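Local coordinates for protein beta-glycosidase (Bacteroides caccae, PDB 6T2R) that acts as a family 16 glycoside hydrolase, probably an endo-acting O-glycanase that cleaves internal galactosidic linkages of mucin glycans in the human gut, at residues A[72-77]-A[252-257]. Numbering follows the deposited sequence.
Sequences NGLLIL and EMEVDW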
loop_
_atom_site.group_PDB
_atom_site.type_symbol
_atom_site.label_atom_id
_atom_site.label_comp_id
_atom_site.label_asym_id
_atom_site.label_seq_id
_atom_site.Cartn_x
_atom_site.Cartn_y
_atom_site.Cartn_z
ATOM N N ASN A 72 -6.172 -3.150 20.772
ATOM C CA ASN A 72 -6.203 -1.751 21.278
ATOM C C ASN A 72 -6.831 -0.861 20.191
ATOM O O ASN A 72 -6.338 0.232 20.033
ATOM C CB ASN A 72 -4.759 -1.316 21.622
ATOM C CG ASN A 72 -4.656 -0.135 22.559
ATOM O OD1 ASN A 72 -5.662 0.352 23.082
ATOM N ND2 ASN A 72 -3.435 0.306 22.799
ATOM N N GLY A 73 -7.768 -1.379 19.386
ATOM C CA GLY A 73 -8.318 -0.715 18.187
ATOM C C GLY A 73 -7.302 -0.501 17.062
ATOM O O GLY A 73 -7.594 0.323 16.189
ATOM N N LEU A 74 -6.185 -1.247 17.052
ATOM C CA LEU A 74 -5.164 -1.289 15.966
ATOM C C LEU A 74 -5.205 -2.626 15.219
ATOM O O LEU A 74 -5.236 -3.712 15.866
ATOM C CB LEU A 74 -3.770 -1.150 16.587
ATOM C CG LEU A 74 -3.455 0.175 17.265
ATOM C CD1 LEU A 74 -2.001 0.193 17.673
ATOM C CD2 LEU A 74 -3.783 1.353 16.352
ATOM N N LEU A 75 -5.055 -2.583 13.900
ATOM C CA LEU A 75 -4.760 -3.808 13.125
ATOM C C LEU A 75 -3.259 -4.134 13.249
ATOM O O LEU A 75 -2.476 -3.229 13.166
ATOM C CB LEU A 75 -5.159 -3.602 11.659
ATOM C CG LEU A 75 -4.588 -4.657 10.698
ATOM C CD1 LEU A 75 -5.307 -5.984 10.924
ATOM C CD2 LEU A 75 -4.701 -4.184 9.238
ATOM N N ILE A 76 -2.887 -5.400 13.434
ATOM C CA ILE A 76 -1.471 -5.854 13.587
ATOM C C ILE A 76 -1.225 -6.908 12.536
ATOM O O ILE A 76 -1.971 -7.887 12.503
ATOM C CB ILE A 76 -1.206 -6.455 14.977
ATOM C CG1 ILE A 76 -1.807 -5.583 16.072
ATOM C CG2 ILE A 76 0.282 -6.685 15.179
ATOM C CD1 ILE A 76 -1.171 -4.238 16.150
ATOM N N LEU A 77 -0.236 -6.702 11.698
ATOM C CA LEU A 77 0.153 -7.701 10.678
ATOM C C LEU A 77 1.586 -8.062 10.978
ATOM O O LEU A 77 2.324 -7.100 11.263
ATOM C CB LEU A 77 0.021 -7.057 9.297
ATOM C CG LEU A 77 -1.408 -6.712 8.886
ATOM C CD1 LEU A 77 -1.407 -5.871 7.612
ATOM C CD2 LEU A 77 -2.228 -7.978 8.689
ATOM N N GLU A 252 6.186 -6.690 13.670
ATOM C CA GLU A 252 4.816 -6.200 13.389
ATOM C C GLU A 252 4.840 -4.854 12.665
ATOM O O GLU A 252 5.850 -4.140 12.725
ATOM C CB GLU A 252 3.995 -5.908 14.642
ATOM C CG GLU A 252 4.378 -6.700 15.838
ATOM C CD GLU A 252 3.419 -6.423 16.971
ATOM O OE1 GLU A 252 2.917 -7.389 17.535
ATOM O OE2 GLU A 252 3.107 -5.254 17.200
ATOM N N MET A 253 3.746 -4.577 11.969
ATOM C CA MET A 253 3.328 -3.215 11.571
ATOM C C MET A 253 1.963 -3.051 12.209
ATOM O O MET A 253 1.231 -4.053 12.281
ATOM C CB MET A 253 3.224 -3.013 10.061
ATOM C CG MET A 253 2.350 -4.031 9.355
ATOM S SD MET A 253 2.269 -3.812 7.539
ATOM C CE MET A 253 2.323 -2.012 7.457
ATOM N N GLU A 254 1.703 -1.869 12.740
ATOM C CA GLU A 254 0.425 -1.524 13.413
ATOM C C GLU A 254 -0.274 -0.488 12.557
ATOM O O GLU A 254 0.361 0.529 12.200
ATOM C CB GLU A 254 0.682 -0.939 14.802
ATOM C CG GLU A 254 1.836 -1.610 15.509
ATOM C CD GLU A 254 2.223 -0.944 16.807
ATOM O OE1 GLU A 254 1.356 -0.878 17.696
ATOM O OE2 GLU A 254 3.409 -0.519 16.917
ATOM N N VAL A 255 -1.539 -0.730 12.279
ATOM C CA VAL A 255 -2.347 0.190 11.451
ATOM C C VAL A 255 -3.501 0.728 12.293
ATOM O O VAL A 255 -4.403 -0.047 12.686
ATOM C CB VAL A 255 -2.820 -0.516 10.181
ATOM C CG1 VAL A 255 -3.434 0.463 9.204
ATOM C CG2 VAL A 255 -1.677 -1.295 9.540
ATOM N N ASP A 256 -3.458 2.038 12.501
ATOM C CA ASP A 256 -4.484 2.824 13.220
ATOM C C ASP A 256 -5.726 2.970 12.343
ATOM O O ASP A 256 -6.845 2.719 12.870
ATOM C CB ASP A 256 -3.879 4.164 13.625
ATOM C CG ASP A 256 -4.694 4.956 14.624
ATOM O OD1 ASP A 256 -5.671 4.403 15.168
ATOM O OD2 ASP A 256 -4.341 6.125 14.821
ATOM N N TRP A 257 -5.571 3.394 11.074
ATOM C CA TRP A 257 -6.750 3.638 10.188
ATOM C C TRP A 257 -6.370 3.783 8.715
ATOM O O TRP A 257 -5.196 4.037 8.380
ATOM C CB TRP A 257 -7.615 4.855 10.626
ATOM C CG TRP A 257 -6.885 6.139 10.931
ATOM C CD1 TRP A 257 -6.694 6.678 12.179
ATOM C CD2 TRP A 257 -6.294 7.091 10.013
ATOM N NE1 TRP A 257 -5.989 7.849 12.094
ATOM C CE2 TRP A 257 -5.750 8.140 10.785
ATOM C CE3 TRP A 257 -6.136 7.149 8.620
ATOM C CZ2 TRP A 257 -5.071 9.220 10.221
ATOM C CZ3 TRP A 257 -5.450 8.207 8.062
ATOM C CH2 TRP A 257 -4.956 9.245 8.845
#
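Leu75 faces Val255 and Leu77 faces Met253 as hydrogen-bonded pairs of two antiparallel strands, each pair joined by two backbone bonds. Val255 N reaches Leu75 O at 2.8 Å; the return bond, from Leu75 N to Val255 O, is more bent (152° at the hydrogen). Between them Ile76 and Glu254 form a non-hydrogen-bonded pair, where Ile76 CA approaches Met253 O at 3.5 Å in a CA-H...O contact. On the apolar face, Leu75 and Val255 lie side by side, Leu75 CB 4.1 Å from Val255 CB, while Met253 CG rests 3.8 Å from Leu77 CB. Their apolar side chains, with no polar group needing a partner, suit this buried face. Phe37, from a loop, packs on Leu75 and Val255, while Val112 and Leu116 of strand 108-116 continue the face beside Val255 and Met253. The pairing joins strand 74-81 to strand 251-263 within the beta-sandwich (jelly-roll) fold of family 16 hydrolases, with strand 108-116 on the far edge of the latter. The other face mixes aliphatic and acidic groups. With CG1 turned beside the backbone N (chi1 -45°), Ile76 leaves CG2 to meet the carboxylate of Glu252, 3.6 Å from CG2 to OE1, and Ile76 CD1 lies against CB and CG of Glu254. Leu74 straddles two acids: CD1 meets Glu254 OE1 at 3.5 Å, and CD2 meets Asp256 CA at 3.5 Å. Leucine's forked end suits that place, the acids' charges being met elsewhere: Arg71 forms a salt bridge with Glu252 and Arg113 with Asp256, while Glu254 OE2 has both a salt bridge to Arg115 and a hydrogen bond with His117. At Asp256 and Trp257 the strand makes a classic beta bulge, both residues facing Arg113.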